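Local structure of proximal thread matrix protein 1 (Mytilus galloprovincialis, 4CN9) at residues A256-S264 with I325-T336; Q335-R346 with G371-E382. The protein binds zinc and, as a collagen-binding matrix protein of the mussel byssus, probably contacts thread collagen with its two von Willebrand factor type A domains. One frame throughout, in Å; residues are numbered along the deposited sequence.

Contact 1: A256-S264 with I325-T336. Unlike the reference sequence in segment 325-336: Thr329 (reference Ser).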
# COMPACT_ATOMS: atom_id res chain seq x y z
N ALA A 256 5.69 -12.02 -11.23
CA ALA A 256 6.31 -13.27 -10.82
C ALA A 256 5.48 -14.06 -9.83
O ALA A 256 5.14 -13.56 -8.74
CB ALA A 256 7.71 -13.00 -10.27
N PHE A 257 5.13 -15.30 -10.20
CA PHE A 257 4.56 -16.24 -9.25
C PHE A 257 5.70 -16.88 -8.48
O PHE A 257 6.61 -17.45 -9.08
CB PHE A 257 3.78 -17.35 -9.95
CG PHE A 257 2.54 -16.88 -10.64
CD1 PHE A 257 1.44 -16.48 -9.92
CD2 PHE A 257 2.48 -16.85 -12.03
CE1 PHE A 257 0.30 -16.05 -10.57
CE2 PHE A 257 1.34 -16.43 -12.69
CZ PHE A 257 0.24 -16.02 -11.95
N VAL A 258 5.65 -16.79 -7.17
CA VAL A 258 6.65 -17.40 -6.32
C VAL A 258 5.89 -18.38 -5.46
O VAL A 258 5.20 -17.98 -4.51
CB VAL A 258 7.34 -16.36 -5.44
CG1 VAL A 258 8.36 -17.02 -4.53
CG2 VAL A 258 8.00 -15.28 -6.33
N PHE A 259 5.97 -19.66 -5.81
CA PHE A 259 5.12 -20.63 -5.13
C PHE A 259 5.77 -21.91 -4.61
O PHE A 259 6.78 -22.40 -5.10
CB PHE A 259 3.89 -20.95 -5.97
CG PHE A 259 4.14 -21.72 -7.21
CD1 PHE A 259 4.13 -23.12 -7.21
CD2 PHE A 259 4.30 -21.07 -8.43
CE1 PHE A 259 4.32 -23.84 -8.38
CE2 PHE A 259 4.49 -21.78 -9.61
CZ PHE A 259 4.50 -23.17 -9.59
N ASP A 260 5.10 -22.41 -3.57
CA ASP A 260 5.45 -23.58 -2.80
C ASP A 260 5.40 -24.81 -3.68
O ASP A 260 4.39 -25.06 -4.35
CB ASP A 260 4.42 -23.66 -1.67
CG ASP A 260 4.65 -24.78 -0.69
OD1 ASP A 260 5.53 -25.65 -0.91
OD2 ASP A 260 3.92 -24.76 0.33
N ALA A 261 6.49 -25.57 -3.70
CA ALA A 261 6.55 -26.82 -4.45
C ALA A 261 6.98 -27.98 -3.56
O ALA A 261 7.46 -29.01 -4.05
CB ALA A 261 7.49 -26.69 -5.65
N SER A 262 6.79 -27.80 -2.26
CA SER A 262 7.03 -28.82 -1.24
C SER A 262 6.15 -30.07 -1.41
O SER A 262 5.03 -30.00 -1.92
CB SER A 262 6.76 -28.23 0.15
OG SER A 262 6.61 -29.25 1.12
N SER A 263 6.66 -31.20 -0.93
CA SER A 263 5.94 -32.46 -1.01
C SER A 263 4.71 -32.42 -0.11
O SER A 263 3.83 -33.26 -0.21
CB SER A 263 6.85 -33.60 -0.56
OG SER A 263 7.24 -33.40 0.79
N SER A 264 4.66 -31.42 0.77
CA SER A 264 3.56 -31.29 1.70
C SER A 264 2.26 -30.92 1.01
O SER A 264 1.19 -31.19 1.53
CB SER A 264 3.88 -30.22 2.75
OG SER A 264 3.57 -28.93 2.26
N ILE A 325 3.63 -23.39 -16.72
CA ILE A 325 3.20 -23.53 -15.33
C ILE A 325 2.84 -24.99 -15.03
O ILE A 325 3.22 -25.54 -13.99
CB ILE A 325 1.99 -22.61 -15.05
CG1 ILE A 325 2.48 -21.16 -14.93
CG2 ILE A 325 1.28 -23.04 -13.78
CD1 ILE A 325 1.40 -20.14 -15.03
N ASP A 326 2.16 -25.62 -15.98
CA ASP A 326 1.68 -26.99 -15.78
C ASP A 326 2.78 -28.05 -15.74
O ASP A 326 2.61 -29.11 -15.13
CB ASP A 326 0.67 -27.33 -16.87
CG ASP A 326 -0.76 -27.07 -16.43
OD1 ASP A 326 -1.00 -27.00 -15.21
OD2 ASP A 326 -1.63 -26.92 -17.30
N LYS A 327 3.90 -27.77 -16.40
CA LYS A 327 5.04 -28.68 -16.42
C LYS A 327 5.86 -28.68 -15.12
O LYS A 327 6.69 -29.56 -14.90
CB LYS A 327 5.96 -28.34 -17.59
CG LYS A 327 5.48 -28.85 -18.94
CD LYS A 327 6.51 -28.59 -20.04
CE LYS A 327 5.83 -28.26 -21.36
NZ LYS A 327 6.79 -27.84 -22.42
N VAL A 328 5.64 -27.69 -14.26
CA VAL A 328 6.44 -27.58 -13.04
C VAL A 328 6.16 -28.74 -12.09
O VAL A 328 5.01 -29.03 -11.77
CB VAL A 328 6.21 -26.23 -12.35
CG1 VAL A 328 6.90 -26.17 -10.98
CG2 VAL A 328 6.73 -25.12 -13.23
N THR A 329 7.22 -29.42 -11.66
CA THR A 329 7.12 -30.62 -10.82
C THR A 329 7.40 -30.29 -9.36
O THR A 329 8.24 -29.46 -9.06
CB THR A 329 8.12 -31.70 -11.27
OG1 THR A 329 9.46 -31.21 -11.09
CG2 THR A 329 7.92 -32.07 -12.72
N PRO A 330 6.69 -30.96 -8.44
CA PRO A 330 6.96 -30.68 -7.03
C PRO A 330 8.19 -31.40 -6.53
O PRO A 330 8.64 -32.37 -7.13
CB PRO A 330 5.70 -31.18 -6.33
CG PRO A 330 5.13 -32.22 -7.25
CD PRO A 330 5.56 -31.88 -8.64
N SER A 331 8.74 -30.92 -5.42
CA SER A 331 9.89 -31.53 -4.79
C SER A 331 9.44 -32.69 -3.91
O SER A 331 8.29 -32.78 -3.52
CB SER A 331 10.61 -30.48 -3.94
OG SER A 331 11.69 -31.04 -3.24
N ILE A 332 10.37 -33.59 -3.58
CA ILE A 332 10.05 -34.63 -2.61
C ILE A 332 10.41 -34.18 -1.19
O ILE A 332 10.18 -34.90 -0.22
CB ILE A 332 10.72 -35.98 -2.97
CG1 ILE A 332 12.23 -35.84 -3.06
CG2 ILE A 332 10.17 -36.49 -4.29
CD1 ILE A 332 12.95 -37.17 -3.27
N ILE A 333 10.95 -32.97 -1.06
CA ILE A 333 11.30 -32.41 0.25
C ILE A 333 10.12 -31.64 0.81
O ILE A 333 9.48 -30.88 0.09
CB ILE A 333 12.49 -31.43 0.14
CG1 ILE A 333 13.62 -32.04 -0.70
CG2 ILE A 333 12.98 -31.03 1.54
CD1 ILE A 333 14.22 -33.28 -0.10
N GLY A 334 9.86 -31.82 2.09
CA GLY A 334 8.80 -31.09 2.77
C GLY A 334 9.35 -29.95 3.62
O GLY A 334 9.33 -30.00 4.84
N GLN A 335 9.88 -28.94 2.94
CA GLN A 335 10.29 -27.69 3.54
C GLN A 335 9.71 -26.60 2.65
O GLN A 335 9.34 -26.86 1.51
CB GLN A 335 11.81 -27.55 3.58
CG GLN A 335 12.50 -28.37 4.65
CD GLN A 335 14.00 -28.20 4.59
OE1 GLN A 335 14.51 -27.07 4.50
NE2 GLN A 335 14.72 -29.32 4.61
N THR A 336 9.64 -25.38 3.18
CA THR A 336 9.14 -24.23 2.42
C THR A 336 10.06 -23.02 2.63
O THR A 336 9.93 -22.28 3.61
CB THR A 336 7.68 -23.86 2.80
OG1 THR A 336 7.47 -24.05 4.20
CG2 THR A 336 6.68 -24.73 2.05
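Ser331 N points straight at Ala261 O, 2.7 Å away and nearly end-on to the carbonyl (C=O...N 169°). Two residues further along each chain, Ser263 N gives a second firm bond to Ile333 O at 3.0 Å, this time from well above the carbonyl plane. Between these two main-chain ties sits Ser262. Its CB rests 3.2 Å from Gln335 O; then OG, anti to the backbone N at chi1 163°, swings over the chain at Gly334, 3.3 Å from Gly334 CA. That hydroxyl is also an acceptor for Ser264 N, closing an ST turn, and any bond it makes to Ile333 O is weak.

Asp260 closes strand 253-260, and its carboxylate holds the start of the following loop. OD1 takes Ser262 N at 2.8 Å, an Asx turn, while OD2 is bound by Asp370 N beyond this pair of segments. The methyl CG2 of Thr336 lies against the carboxylate, 3.3 Å from Asp260 OD2. An asparagine in place of Asp260 would probably leave either Ser262 N or Asp370 N facing an amide NH2, and so disturb the turn. Further back along strand 253-260 the contact becomes apolar: Phe259 CZ approaches Val328 CG1 at 4.1 Å, and Met276 and Met280 of helix 272-285 pack on the same ring.

Asp260, Ser262 and Ser264 fit the DxSxS signature of a MIDAS, whose counterpart in the first A domain includes the zinc ligands Ser63 and Ser65. Here the chemistry implies that main-chain NH groups already hold both oxygens of the buried Asp260 carboxylate, and that backbone bonds fix the serine loop against the 330-336 loop.

Contact 2: Q335-R346 with G371-E382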
# COMPACT_ATOMS: atom_id res chain seq x y z
N GLN A 335 9.88 -28.94 2.94
CA GLN A 335 10.29 -27.69 3.54
C GLN A 335 9.71 -26.60 2.65
O GLN A 335 9.34 -26.86 1.51
CB GLN A 335 11.81 -27.55 3.58
CG GLN A 335 12.50 -28.37 4.65
CD GLN A 335 14.00 -28.20 4.59
OE1 GLN A 335 14.51 -27.07 4.50
NE2 GLN A 335 14.72 -29.32 4.61
N THR A 336 9.64 -25.38 3.18
CA THR A 336 9.14 -24.23 2.42
C THR A 336 10.06 -23.02 2.63
O THR A 336 9.93 -22.28 3.61
CB THR A 336 7.68 -23.86 2.80
OG1 THR A 336 7.47 -24.05 4.20
CG2 THR A 336 6.68 -24.73 2.05
N ALA A 337 10.98 -22.80 1.70
CA ALA A 337 11.92 -21.70 1.79
C ALA A 337 11.35 -20.44 1.14
O ALA A 337 11.76 -20.06 0.04
CB ALA A 337 13.23 -22.09 1.13
N ILE A 338 10.41 -19.81 1.83
CA ILE A 338 9.76 -18.59 1.36
C ILE A 338 10.81 -17.52 1.12
O ILE A 338 10.77 -16.82 0.11
CB ILE A 338 8.73 -18.08 2.39
CG1 ILE A 338 7.63 -19.12 2.61
CG2 ILE A 338 8.09 -16.78 1.96
CD1 ILE A 338 6.79 -18.85 3.84
N GLY A 339 11.76 -17.40 2.05
CA GLY A 339 12.84 -16.44 1.91
C GLY A 339 13.67 -16.61 0.65
O GLY A 339 14.00 -15.64 -0.04
N ASP A 340 14.03 -17.85 0.36
CA ASP A 340 14.82 -18.16 -0.84
C ASP A 340 14.05 -17.83 -2.12
O ASP A 340 14.61 -17.30 -3.08
CB ASP A 340 15.21 -19.63 -0.84
CG ASP A 340 16.30 -19.95 0.16
OD1 ASP A 340 16.08 -19.76 1.38
OD2 ASP A 340 17.38 -20.41 -0.29
N GLY A 341 12.75 -18.15 -2.12
CA GLY A 341 11.88 -17.81 -3.24
C GLY A 341 11.89 -16.33 -3.57
O GLY A 341 12.02 -15.93 -4.73
N LEU A 342 11.75 -15.51 -2.54
CA LEU A 342 11.78 -14.05 -2.70
C LEU A 342 13.16 -13.55 -3.15
O LEU A 342 13.24 -12.68 -4.03
CB LEU A 342 11.36 -13.38 -1.40
CG LEU A 342 9.88 -13.53 -1.02
CD1 LEU A 342 9.64 -13.06 0.39
CD2 LEU A 342 8.96 -12.79 -2.00
N GLU A 343 14.23 -14.07 -2.54
CA GLU A 343 15.60 -13.74 -2.96
C GLU A 343 15.81 -14.06 -4.45
O GLU A 343 16.36 -13.26 -5.21
CB GLU A 343 16.64 -14.50 -2.12
CG GLU A 343 18.09 -14.25 -2.56
CD GLU A 343 19.03 -15.46 -2.34
OE1 GLU A 343 18.58 -16.64 -2.40
OE2 GLU A 343 20.23 -15.23 -2.11
N ASN A 344 15.38 -15.24 -4.85
CA ASN A 344 15.52 -15.67 -6.23
C ASN A 344 14.78 -14.71 -7.19
O ASN A 344 15.31 -14.33 -8.24
CB ASN A 344 15.04 -17.11 -6.38
CG ASN A 344 15.40 -17.71 -7.73
OD1 ASN A 344 14.84 -17.34 -8.76
ND2 ASN A 344 16.31 -18.67 -7.71
N ALA A 345 13.57 -14.30 -6.82
CA ALA A 345 12.82 -13.38 -7.66
C ALA A 345 13.63 -12.09 -7.77
O ALA A 345 13.74 -11.50 -8.85
CB ALA A 345 11.45 -13.10 -7.07
N ARG A 346 14.20 -11.66 -6.65
CA ARG A 346 14.93 -10.40 -6.61
C ARG A 346 16.21 -10.43 -7.45
O ARG A 346 16.51 -9.48 -8.19
CB ARG A 346 15.25 -10.02 -5.17
CG ARG A 346 15.97 -8.68 -5.03
CD ARG A 346 16.11 -8.27 -3.57
NE ARG A 346 16.92 -9.20 -2.80
CZ ARG A 346 18.25 -9.14 -2.68
NH1 ARG A 346 18.93 -8.18 -3.30
NH2 ARG A 346 18.88 -10.04 -1.95
N GLY A 371 3.34 -23.60 4.07
CA GLY A 371 4.21 -23.86 5.20
C GLY A 371 4.90 -22.63 5.76
O GLY A 371 4.86 -21.56 5.16
N GLN A 372 5.58 -22.79 6.89
CA GLN A 372 6.33 -21.68 7.47
C GLN A 372 7.75 -21.66 6.92
O GLN A 372 8.27 -22.67 6.47
CB GLN A 372 6.33 -21.77 9.00
CG GLN A 372 7.31 -22.76 9.59
CD GLN A 372 6.70 -24.13 9.78
OE1 GLN A 372 5.98 -24.63 8.92
NE2 GLN A 372 7.01 -24.76 10.92
N ASN A 373 8.39 -20.49 6.95
CA ASN A 373 9.74 -20.37 6.42
C ASN A 373 10.74 -21.28 7.13
O ASN A 373 10.63 -21.50 8.35
CB ASN A 373 10.24 -18.92 6.52
CG ASN A 373 11.46 -18.68 5.63
OD1 ASN A 373 11.45 -19.03 4.45
ND2 ASN A 373 12.51 -18.10 6.19
N ASN A 374 11.70 -21.79 6.37
CA ASN A 374 12.73 -22.68 6.92
C ASN A 374 13.93 -21.93 7.50
O ASN A 374 14.82 -22.53 8.13
CB ASN A 374 13.18 -23.73 5.89
CG ASN A 374 13.94 -23.14 4.71
OD1 ASN A 374 14.08 -21.92 4.57
ND2 ASN A 374 14.44 -24.02 3.86
N GLY A 375 13.93 -20.62 7.28
CA GLY A 375 14.96 -19.75 7.84
C GLY A 375 16.25 -19.62 7.04
O GLY A 375 17.18 -18.94 7.49
N HIS A 376 16.33 -20.23 5.86
CA HIS A 376 17.57 -20.12 5.10
C HIS A 376 17.83 -18.66 4.67
O HIS A 376 18.96 -18.19 4.70
CB HIS A 376 17.59 -21.06 3.91
CG HIS A 376 18.87 -20.97 3.12
ND1 HIS A 376 20.08 -21.38 3.63
CD2 HIS A 376 19.12 -20.49 1.88
CE1 HIS A 376 21.03 -21.16 2.73
NE2 HIS A 376 20.47 -20.62 1.67
N LYS A 377 16.76 -17.97 4.30
CA LYS A 377 16.78 -16.53 4.05
C LYS A 377 15.62 -15.89 4.81
O LYS A 377 14.65 -16.55 5.12
CB LYS A 377 16.65 -16.23 2.56
CG LYS A 377 17.83 -16.66 1.70
CD LYS A 377 19.03 -15.73 1.88
CE LYS A 377 20.23 -16.28 1.13
NZ LYS A 377 21.45 -15.53 1.41
N SER A 378 15.73 -14.60 5.09
CA SER A 378 14.71 -13.91 5.87
C SER A 378 13.61 -13.34 4.96
O SER A 378 13.88 -12.49 4.10
CB SER A 378 15.34 -12.78 6.65
OG SER A 378 14.35 -11.85 7.02
N PRO A 379 12.37 -13.80 5.13
CA PRO A 379 11.30 -13.25 4.28
C PRO A 379 11.12 -11.74 4.49
O PRO A 379 10.87 -11.01 3.51
CB PRO A 379 10.05 -14.01 4.75
CG PRO A 379 10.58 -15.26 5.41
CD PRO A 379 11.88 -14.86 6.04
N GLU A 380 11.26 -11.27 5.73
CA GLU A 380 11.13 -9.85 6.02
C GLU A 380 12.18 -9.04 5.27
O GLU A 380 11.86 -8.03 4.64
CB GLU A 380 11.26 -9.59 7.53
CG GLU A 380 11.39 -8.11 7.91
CD GLU A 380 10.04 -7.41 8.08
OE1 GLU A 380 8.99 -8.09 8.01
OE2 GLU A 380 10.04 -6.17 8.27
N HIS A 381 13.43 -9.48 5.32
CA HIS A 381 14.50 -8.75 4.65
C HIS A 381 14.39 -8.79 3.11
O HIS A 381 14.56 -7.76 2.44
CB HIS A 381 15.86 -9.29 5.08
CG HIS A 381 17.02 -8.57 4.48
ND1 HIS A 381 17.90 -9.16 3.60
CD2 HIS A 381 17.44 -7.29 4.62
CE1 HIS A 381 18.81 -8.28 3.23
NE2 HIS A 381 18.55 -7.14 3.83
N GLU A 382 14.11 -9.96 2.55
CA GLU A 382 14.03 -10.09 1.09
C GLU A 382 12.84 -9.32 0.53
O GLU A 382 12.91 -8.73 -0.54
CB GLU A 382 13.96 -11.56 0.65
CG GLU A 382 15.15 -12.42 1.08
CD GLU A 382 16.47 -11.96 0.50
OE1 GLU A 382 16.49 -11.30 -0.56
OE2 GLU A 382 17.51 -12.27 1.12
O HOH W 1 10.11 -24.92 6.05
O HOH W 2 14.22 -19.39 3.20
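Asn373 has its CG anti to the backbone N (chi1 -164°), which carries OD1 to the start of helix 338-349, where it accepts from Gly339 N at 2.9 Å, the donor standing well above the amide carbonyl plane. The same amide turns its ND2 back to Lys377 O, at 2.9 Å, so one side chain closes its own loop and pins it to the helix. At the far end, Arg346 runs extended and bends at chi3 (63°), and Glu382 folds at chi2 (-62°). The guanidinium then meets the carboxylate nearly coplanar and side-on: NE and NH2 both grip Glu382 OE1, NH2 at 3.0 Å on the syn lone pair.

Glu382 is a knob held among Gly339, Leu342, Glu343 and Arg346. Gly339 lets the loop at Lys377 come right up to the helix backbone, with Lys377 CB packed on Gly339 C. Glu343 OE2 and Lys377 NZ add a long salt bridge. Nearer the start, Thr336 OG1 donates to Gln372 O at 2.8 Å, and a water links Thr336 N to that same oxygen. Asn374 ND2 reaches Gln335 OE1 at 3.1 Å, in the carbonyl plane of Gln335 and near its own amide plane, though the two amides are steeply inclined, and also binds Asp304 O.

Two neighbouring helices tied through the loop that follows a central strand, 362-369, belong to the open alpha/beta fold of von Willebrand A domains.

How the contacts relate
Both contacts lie in the second von Willebrand A domain, their centres about 13 Å apart, and contact 1 closes along the chain before contact 2 opens. Gln335 and Thr336 belong to both, at the turn from the loop after helix 318-327 into helix 338-349. Contact 1 hangs on strand 253-260; contact 2 follows strand 362-369, its parallel neighbour in the six-stranded sheet. Val258 joins them directly, its CG1 lying 3.7 Å from Gly341 C in helix 338-349. Together they bring three loops to one end of the sheet, probably the counterpart of the loops that in the first domain carry zinc through Ser63, Ser65 and Asp174.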